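Local coordinates for protein galectin-1 (Bufo arenarum, PDB 1A78) that binds beta-galactosides, here in complex with thio-digalactose, and works as a homodimeric lectin that may regulate cell differentiation and apoptosis, at residues V88-K100 with F107-P119. Numbering follows the deposited sequence.
Sequences VCFEYQTQKIIIK and FSFPVRKVLPSIP
Strands 96-100 and 107-110 run antiparallel, with backbone N-H and C=O exchanged both ways between Ile97 and Phe109 and between Ile99 and Phe107; beyond them Val111 N extends the pairing to Gln95 O at 3.0 Å.

Past the strand, the chain from Val111 to Ile118 loops round the Tyr92 ring. With CG anti to the backbone N (chi1 176°), Tyr92 reaches across and its OH gives a 2.7 Å hydrogen bond to Leu115 O, in the carbonyl plane and on a lone pair. This pins the far end of the ring to the loop. Ile118 lays CD1 over one ring face, a CH-pi contact 3.7 Å from the Tyr92 centroid, while Val111 CG2 comes in at the ring edge, 4.0 Å from Tyr92 CE1. The same Val111 methyl meets Ile97 CG1 at 3.8 Å, tying ring, strand and loop together. Farther along, Ile99 has CB over the centre of the Phe107 ring and CD1 3.9 Å from Phe107 CE1.

Ile97, Ile99, Phe107 and Phe109 share one sheet face. Ile99 reaches Phe46 and Phe109 reaches Leu44, both of the opposing sheet, and Phe107 touches Ile59 and Cys61. This is an edge hairpin of the galectin beta-sandwich, packed against the sheet that carries the galactoside site.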
ATOM      1  N   VAL A  88       4.665  11.732  -5.966  1.00 36.57           N
ATOM      2  CA  VAL A  88       4.684  11.480  -7.408  1.00 33.80           C
ATOM      3  C   VAL A  88       3.401  10.730  -7.782  1.00 32.07           C
ATOM      4  O   VAL A  88       2.906   9.923  -6.995  1.00 32.72           O
ATOM      5  CB  VAL A  88       5.932  10.580  -7.835  1.00 34.03           C
ATOM      6  CG1 VAL A  88       6.142  10.623  -9.353  1.00 32.47           C
ATOM      7  CG2 VAL A  88       7.205  11.015  -7.119  1.00 33.44           C
ATOM      8  N   CYS A  89       2.896  10.961  -8.988  1.00 28.83           N
ATOM      9  CA  CYS A  89       1.703  10.287  -9.461  1.00 29.34           C
ATOM     10  C   CYS A  89       2.003   9.681 -10.815  1.00 27.76           C
ATOM     11  O   CYS A  89       2.761  10.240 -11.605  1.00 26.56           O
ATOM     12  CB  CYS A  89       0.554  11.264  -9.570  1.00 31.04           C
ATOM     13  SG  CYS A  89       0.525  12.359  -8.177  1.00 46.82           S
ATOM     14  N   PHE A  90       1.440   8.504 -11.048  1.00 26.04           N
ATOM     15  CA  PHE A  90       1.630   7.763 -12.274  1.00 24.28           C
ATOM     16  C   PHE A  90       0.262   7.420 -12.792  1.00 24.59           C
ATOM     17  O   PHE A  90      -0.530   6.779 -12.106  1.00 25.99           O
ATOM     18  CB  PHE A  90       2.382   6.448 -12.004  1.00 21.42           C
ATOM     19  CG  PHE A  90       3.607   6.614 -11.203  1.00 18.95           C
ATOM     20  CD1 PHE A  90       3.547   6.616  -9.824  1.00 20.90           C
ATOM     21  CD2 PHE A  90       4.835   6.812 -11.828  1.00 21.79           C
ATOM     22  CE1 PHE A  90       4.696   6.828  -9.060  1.00 23.56           C
ATOM     23  CE2 PHE A  90       5.999   7.023 -11.082  1.00 18.97           C
ATOM     24  CZ  PHE A  90       5.934   7.035  -9.701  1.00 22.74           C
ATOM     25  N   GLU A  91       0.021   7.785 -14.033  1.00 24.59           N
ATOM     26  CA  GLU A  91      -1.231   7.537 -14.679  1.00 27.01           C
ATOM     27  C   GLU A  91      -0.917   6.520 -15.748  1.00 28.50           C
ATOM     28  O   GLU A  91       0.025   6.698 -16.519  1.00 30.75           O
ATOM     29  CB  GLU A  91      -1.727   8.838 -15.294  1.00 29.34           C
ATOM     30  CG  GLU A  91      -3.121   8.785 -15.871  1.00 33.45           C
ATOM     31  CD  GLU A  91      -3.401  10.013 -16.708  1.00 37.58           C
ATOM     32  OE1 GLU A  91      -3.240  11.154 -16.203  1.00 39.20           O
ATOM     33  OE2 GLU A  91      -3.724   9.838 -17.895  1.00 40.76           O
ATOM     34  N   TYR A  92      -1.713   5.460 -15.810  1.00 28.64           N
ATOM     35  CA  TYR A  92      -1.500   4.392 -16.768  1.00 27.21           C
ATOM     36  C   TYR A  92      -2.470   4.476 -17.921  1.00 29.83           C
ATOM     37  O   TYR A  92      -3.676   4.553 -17.729  1.00 29.55           O
ATOM     38  CB  TYR A  92      -1.633   3.042 -16.053  1.00 24.66           C
ATOM     39  CG  TYR A  92      -1.526   1.810 -16.919  1.00 24.54           C
ATOM     40  CD1 TYR A  92      -0.677   1.768 -18.031  1.00 23.43           C
ATOM     41  CD2 TYR A  92      -2.247   0.661 -16.604  1.00 24.26           C
ATOM     42  CE1 TYR A  92      -0.552   0.611 -18.791  1.00 23.05           C
ATOM     43  CE2 TYR A  92      -2.125  -0.504 -17.367  1.00 23.16           C
ATOM     44  CZ  TYR A  92      -1.278  -0.523 -18.450  1.00 23.02           C
ATOM     45  OH  TYR A  92      -1.147  -1.683 -19.183  1.00 23.76           O
ATOM     46  N   GLN A  93      -1.913   4.526 -19.123  1.00 32.30           N
ATOM     47  CA  GLN A  93      -2.666   4.547 -20.360  1.00 34.92           C
ATOM     48  C   GLN A  93      -2.070   3.339 -21.115  1.00 38.55           C
ATOM     49  O   GLN A  93      -0.927   2.958 -20.869  1.00 40.63           O
ATOM     50  CB  GLN A  93      -2.431   5.868 -21.079  1.00 35.72           C
ATOM     51  CG  GLN A  93      -2.921   7.114 -20.295  1.00 36.76           C
ATOM     52  CD  GLN A  93      -4.455   7.248 -20.256  1.00 36.99           C
ATOM     53  OE1 GLN A  93      -5.150   6.784 -21.154  1.00 37.71           O
ATOM     54  NE2 GLN A  93      -4.975   7.865 -19.203  1.00 34.76           N
ATOM     55  N   THR A  94      -2.826   2.695 -21.991  1.00 41.20           N
ATOM     56  CA  THR A  94      -2.304   1.501 -22.663  1.00 44.39           C
ATOM     57  C   THR A  94      -1.027   1.659 -23.496  1.00 45.53           C
ATOM     58  O   THR A  94      -0.377   0.666 -23.848  1.00 46.77           O
ATOM     59  CB  THR A  94      -3.383   0.858 -23.569  1.00 46.24           C
ATOM     60  OG1 THR A  94      -4.043   1.880 -24.329  1.00 48.12           O
ATOM     61  CG2 THR A  94      -4.412   0.095 -22.730  1.00 48.94           C
ATOM     62  N   GLN A  95      -0.675   2.901 -23.813  1.00 44.51           N
ATOM     63  CA  GLN A  95       0.477   3.172 -24.655  1.00 42.70           C
ATOM     64  C   GLN A  95       1.643   3.821 -23.938  1.00 39.56           C
ATOM     65  O   GLN A  95       2.791   3.651 -24.350  1.00 39.66           O
ATOM     66  CB  GLN A  95       0.041   4.041 -25.840  1.00 46.21           C
ATOM     67  CG  GLN A  95      -0.930   5.172 -25.442  1.00 52.55           C
ATOM     68  CD  GLN A  95      -1.262   6.106 -26.603  1.00 58.32           C
ATOM     69  OE1 GLN A  95      -1.320   7.336 -26.434  1.00 60.34           O
ATOM     70  NE2 GLN A  95      -1.474   5.531 -27.792  1.00 60.20           N
ATOM     71  N   LYS A  96       1.358   4.528 -22.854  1.00 35.58           N
ATOM     72  CA  LYS A  96       2.392   5.223 -22.105  1.00 33.72           C
ATOM     73  C   LYS A  96       1.934   5.453 -20.664  1.00 32.03           C
ATOM     74  O   LYS A  96       0.739   5.405 -20.365  1.00 32.28           O
ATOM     75  CB  LYS A  96       2.655   6.590 -22.747  1.00 35.34           C
ATOM     76  CG  LYS A  96       1.512   7.579 -22.493  1.00 36.56           C
ATOM     77  CD  LYS A  96       1.696   8.934 -23.155  1.00 37.67           C
ATOM     78  CE  LYS A  96       1.409   8.871 -24.631  1.00 37.13           C
ATOM     79  NZ  LYS A  96       1.172  10.245 -25.174  1.00 40.73           N
ATOM     80  N   ILE A  97       2.882   5.764 -19.793  1.00 29.31           N
ATOM     81  CA  ILE A  97       2.588   6.038 -18.403  1.00 29.81           C
ATOM     82  C   ILE A  97       2.972   7.481 -18.228  1.00 30.53           C
ATOM     83  O   ILE A  97       4.046   7.883 -18.653  1.00 34.25           O
ATOM     84  CB  ILE A  97       3.423   5.152 -17.455  1.00 29.39           C
ATOM     85  CG1 ILE A  97       2.951   3.696 -17.582  1.00 31.48           C
ATOM     86  CG2 ILE A  97       3.325   5.677 -16.023  1.00 28.56           C
ATOM     87  CD1 ILE A  97       3.785   2.656 -16.848  1.00 34.44           C
ATOM     88  N   ILE A  98       2.068   8.288 -17.697  1.00 29.52           N
ATOM     89  CA  ILE A  98       2.344   9.695 -17.484  1.00 26.85           C
ATOM     90  C   ILE A  98       2.770   9.889 -16.032  1.00 28.23           C
ATOM     91  O   ILE A  98       2.091   9.407 -15.126  1.00 28.22           O
ATOM     92  CB  ILE A  98       1.099  10.536 -17.831  1.00 26.13           C
ATOM     93  CG1 ILE A  98       0.819  10.399 -19.330  1.00 27.72           C
ATOM     94  CG2 ILE A  98       1.288  11.998 -17.419  1.00 25.35           C
ATOM     95  CD1 ILE A  98      -0.660  10.459 -19.733  1.00 31.05           C
ATOM     96  N   ILE A  99       3.924  10.531 -15.824  1.00 27.51           N
ATOM     97  CA  ILE A  99       4.452  10.799 -14.490  1.00 29.15           C
ATOM     98  C   ILE A  99       4.303  12.304 -14.200  1.00 32.13           C
ATOM     99  O   ILE A  99       4.733  13.131 -15.006  1.00 30.80           O
ATOM    100  CB  ILE A  99       5.957  10.404 -14.378  1.00 29.38           C
ATOM    101  CG1 ILE A  99       6.179   8.925 -14.747  1.00 29.93           C
ATOM    102  CG2 ILE A  99       6.455  10.640 -12.953  1.00 29.66           C
ATOM    103  CD1 ILE A  99       6.449   8.640 -16.203  1.00 29.75           C
ATOM    104  N   LYS A 100       3.701  12.659 -13.060  1.00 34.00           N
ATOM    105  CA  LYS A 100       3.497  14.057 -12.708  1.00 37.36           C
ATOM    106  C   LYS A 100       4.042  14.322 -11.325  1.00 39.09           C
ATOM    107  O   LYS A 100       3.919  13.491 -10.424  1.00 37.78           O
ATOM    108  CB  LYS A 100       2.018  14.442 -12.785  1.00 40.74           C
ATOM    109  CG  LYS A 100       1.163  13.476 -13.598  1.00 48.81           C
ATOM    110  CD  LYS A 100      -0.075  14.142 -14.199  1.00 54.98           C
ATOM    111  CE  LYS A 100      -1.011  13.109 -14.872  1.00 59.75           C
ATOM    112  NZ  LYS A 100      -2.237  13.720 -15.534  1.00 61.99           N
ATOM    113  N   PHE A 107       6.000  14.180 -17.495  1.00 36.54           N
ATOM    114  CA  PHE A 107       6.612  13.580 -18.679  1.00 32.34           C
ATOM    115  C   PHE A 107       6.072  12.169 -18.816  1.00 30.31           C
ATOM    116  O   PHE A 107       5.414  11.676 -17.916  1.00 30.86           O
ATOM    117  CB  PHE A 107       8.144  13.619 -18.616  1.00 30.61           C
ATOM    118  CG  PHE A 107       8.752  12.727 -17.581  1.00 29.54           C
ATOM    119  CD1 PHE A 107       9.064  11.397 -17.882  1.00 28.82           C
ATOM    120  CD2 PHE A 107       9.077  13.227 -16.325  1.00 29.08           C
ATOM    121  CE1 PHE A 107       9.691  10.595 -16.946  1.00 28.45           C
ATOM    122  CE2 PHE A 107       9.707  12.425 -15.379  1.00 28.95           C
ATOM    123  CZ  PHE A 107      10.016  11.114 -15.686  1.00 27.01           C
ATOM    124  N   SER A 108       6.272  11.528 -19.947  1.00 29.76           N
ATOM    125  CA  SER A 108       5.757  10.185 -20.069  1.00 29.95           C
ATOM    126  C   SER A 108       6.874   9.197 -20.390  1.00 30.48           C
ATOM    127  O   SER A 108       8.002   9.620 -20.681  1.00 31.36           O
ATOM    128  CB  SER A 108       4.649  10.135 -21.122  1.00 30.38           C
ATOM    129  OG  SER A 108       5.169  10.214 -22.430  1.00 32.92           O
ATOM    130  N   PHE A 109       6.571   7.898 -20.234  1.00 29.35           N
ATOM    131  CA  PHE A 109       7.474   6.782 -20.524  1.00 26.38           C
ATOM    132  C   PHE A 109       6.632   5.815 -21.335  1.00 25.41           C
ATOM    133  O   PHE A 109       5.447   5.682 -21.076  1.00 26.98           O
ATOM    134  CB  PHE A 109       7.950   6.116 -19.244  1.00 27.04           C
ATOM    135  CG  PHE A 109       8.989   5.029 -19.473  1.00 27.81           C
ATOM    136  CD1 PHE A 109      10.310   5.362 -19.787  1.00 26.22           C
ATOM    137  CD2 PHE A 109       8.643   3.672 -19.372  1.00 27.05           C
ATOM    138  CE1 PHE A 109      11.264   4.371 -19.997  1.00 26.46           C
ATOM    139  CE2 PHE A 109       9.592   2.668 -19.576  1.00 25.78           C
ATOM    140  CZ  PHE A 109      10.899   3.012 -19.889  1.00 25.93           C
ATOM    141  N   PRO A 110       7.204   5.170 -22.366  1.00 24.78           N
ATOM    142  CA  PRO A 110       6.405   4.238 -23.161  1.00 24.94           C
ATOM    143  C   PRO A 110       6.132   2.885 -22.471  1.00 28.07           C
ATOM    144  O   PRO A 110       6.959   2.380 -21.691  1.00 28.91           O
ATOM    145  CB  PRO A 110       7.264   4.053 -24.409  1.00 22.54           C
ATOM    146  CG  PRO A 110       8.625   4.077 -23.848  1.00 23.52           C
ATOM    147  CD  PRO A 110       8.574   5.255 -22.904  1.00 24.53           C
ATOM    148  N   VAL A 111       4.961   2.326 -22.749  1.00 27.96           N
ATOM    149  CA  VAL A 111       4.576   1.042 -22.210  1.00 29.77           C
ATOM    150  C   VAL A 111       5.109   0.013 -23.194  1.00 30.74           C
ATOM    151  O   VAL A 111       4.549  -0.176 -24.271  1.00 31.75           O
ATOM    152  CB  VAL A 111       3.050   0.941 -22.070  1.00 29.07           C
ATOM    153  CG1 VAL A 111       2.630  -0.512 -21.892  1.00 30.08           C
ATOM    154  CG2 VAL A 111       2.614   1.754 -20.870  1.00 29.35           C
ATOM    155  N   ARG A 112       6.201  -0.647 -22.825  1.00 32.16           N
ATOM    156  CA  ARG A 112       6.833  -1.628 -23.702  1.00 32.63           C
ATOM    157  C   ARG A 112       6.115  -2.973 -23.688  1.00 33.31           C
ATOM    158  O   ARG A 112       6.368  -3.831 -24.524  1.00 33.60           O
ATOM    159  CB  ARG A 112       8.333  -1.712 -23.385  1.00 29.42           C
ATOM    160  CG  ARG A 112       8.866  -0.302 -23.094  1.00 30.95           C
ATOM    161  CD  ARG A 112      10.304  -0.036 -23.502  1.00 31.83           C
ATOM    162  NE  ARG A 112      11.146   0.194 -22.338  1.00 35.32           N
ATOM    163  CZ  ARG A 112      12.166   1.046 -22.269  1.00 33.56           C
ATOM    164  NH1 ARG A 112      12.499   1.798 -23.304  1.00 33.79           N
ATOM    165  NH2 ARG A 112      12.892   1.100 -21.162  1.00 33.62           N
ATOM    166  N   LYS A 113       5.131  -3.094 -22.808  1.00 34.77           N
ATOM    167  CA  LYS A 113       4.332  -4.308 -22.691  1.00 37.14           C
ATOM    168  C   LYS A 113       3.000  -3.935 -22.080  1.00 36.87           C
ATOM    169  O   LYS A 113       2.950  -3.460 -20.948  1.00 36.24           O
ATOM    170  CB  LYS A 113       5.026  -5.327 -21.787  1.00 39.53           C
ATOM    171  CG  LYS A 113       4.231  -6.595 -21.592  1.00 41.12           C
ATOM    172  CD  LYS A 113       5.042  -7.633 -20.881  1.00 42.69           C
ATOM    173  CE  LYS A 113       4.201  -8.873 -20.691  1.00 46.09           C
ATOM    174  NZ  LYS A 113       3.702  -9.437 -21.978  1.00 47.75           N
ATOM    175  N   VAL A 114       1.921  -4.105 -22.833  1.00 38.92           N
ATOM    176  CA  VAL A 114       0.617  -3.762 -22.287  1.00 39.24           C
ATOM    177  C   VAL A 114       0.033  -4.922 -21.494  1.00 37.89           C
ATOM    178  O   VAL A 114      -0.056  -6.056 -21.971  1.00 37.85           O
ATOM    179  CB  VAL A 114      -0.393  -3.253 -23.332  1.00 39.49           C
ATOM    180  CG1 VAL A 114      -1.082  -2.007 -22.777  1.00 39.44           C
ATOM    181  CG2 VAL A 114       0.287  -2.926 -24.634  1.00 39.83           C
ATOM    182  N   LEU A 115      -0.254  -4.622 -20.237  1.00 36.12           N
ATOM    183  CA  LEU A 115      -0.805  -5.559 -19.285  1.00 33.31           C
ATOM    184  C   LEU A 115      -2.251  -5.152 -19.088  1.00 33.63           C
ATOM    185  O   LEU A 115      -2.574  -3.963 -19.168  1.00 32.57           O
ATOM    186  CB  LEU A 115      -0.067  -5.400 -17.947  1.00 32.87           C
ATOM    187  CG  LEU A 115       1.446  -5.629 -18.001  1.00 33.91           C
ATOM    188  CD1 LEU A 115       2.116  -5.217 -16.696  1.00 33.54           C
ATOM    189  CD2 LEU A 115       1.710  -7.088 -18.338  1.00 31.85           C
ATOM    190  N   PRO A 116      -3.153  -6.136 -18.897  1.00 32.71           N
ATOM    191  CA  PRO A 116      -4.577  -5.846 -18.679  1.00 31.53           C
ATOM    192  C   PRO A 116      -4.731  -4.935 -17.433  1.00 30.30           C
ATOM    193  O   PRO A 116      -5.699  -4.187 -17.322  1.00 32.40           O
ATOM    194  CB  PRO A 116      -5.167  -7.231 -18.446  1.00 30.93           C
ATOM    195  CG  PRO A 116      -4.292  -8.111 -19.281  1.00 32.47           C
ATOM    196  CD  PRO A 116      -2.916  -7.589 -19.020  1.00 30.43           C
ATOM    197  N   SER A 117      -3.788  -5.040 -16.498  1.00 27.99           N
ATOM    198  CA  SER A 117      -3.752  -4.221 -15.299  1.00 26.61           C
ATOM    199  C   SER A 117      -2.357  -4.382 -14.725  1.00 26.39           C
ATOM    200  O   SER A 117      -1.678  -5.350 -15.040  1.00 28.42           O
ATOM    201  CB  SER A 117      -4.789  -4.666 -14.268  1.00 25.57           C
ATOM    202  OG  SER A 117      -4.337  -5.746 -13.476  1.00 26.52           O
ATOM    203  N   ILE A 118      -1.944  -3.452 -13.868  1.00 27.09           N
ATOM    204  CA  ILE A 118      -0.630  -3.470 -13.224  1.00 26.87           C
ATOM    205  C   ILE A 118      -0.744  -3.991 -11.772  1.00 26.84           C
ATOM    206  O   ILE A 118      -1.178  -3.272 -10.866  1.00 26.29           O
ATOM    207  CB  ILE A 118       0.007  -2.055 -13.238  1.00 26.45           C
ATOM    208  CG1 ILE A 118       0.204  -1.603 -14.677  1.00 25.58           C
ATOM    209  CG2 ILE A 118       1.336  -2.062 -12.499  1.00 22.04           C
ATOM    210  CD1 ILE A 118       0.715  -0.197 -14.777  1.00 28.43           C
ATOM    211  N   PRO A 119      -0.258  -5.216 -11.530  1.00 26.13           N
ATOM    212  CA  PRO A 119      -0.291  -5.887 -10.229  1.00 24.86           C
ATOM    213  C   PRO A 119       0.611  -5.450  -9.116  1.00 25.05           C
ATOM    214  O   PRO A 119       0.199  -5.510  -7.958  1.00 26.73           O
ATOM    215  CB  PRO A 119       0.076  -7.331 -10.572  1.00 25.67           C
ATOM    216  CG  PRO A 119      -0.039  -7.441 -12.080  1.00 27.33           C
ATOM    217  CD  PRO A 119       0.363  -6.084 -12.547  1.00 26.97           C
TER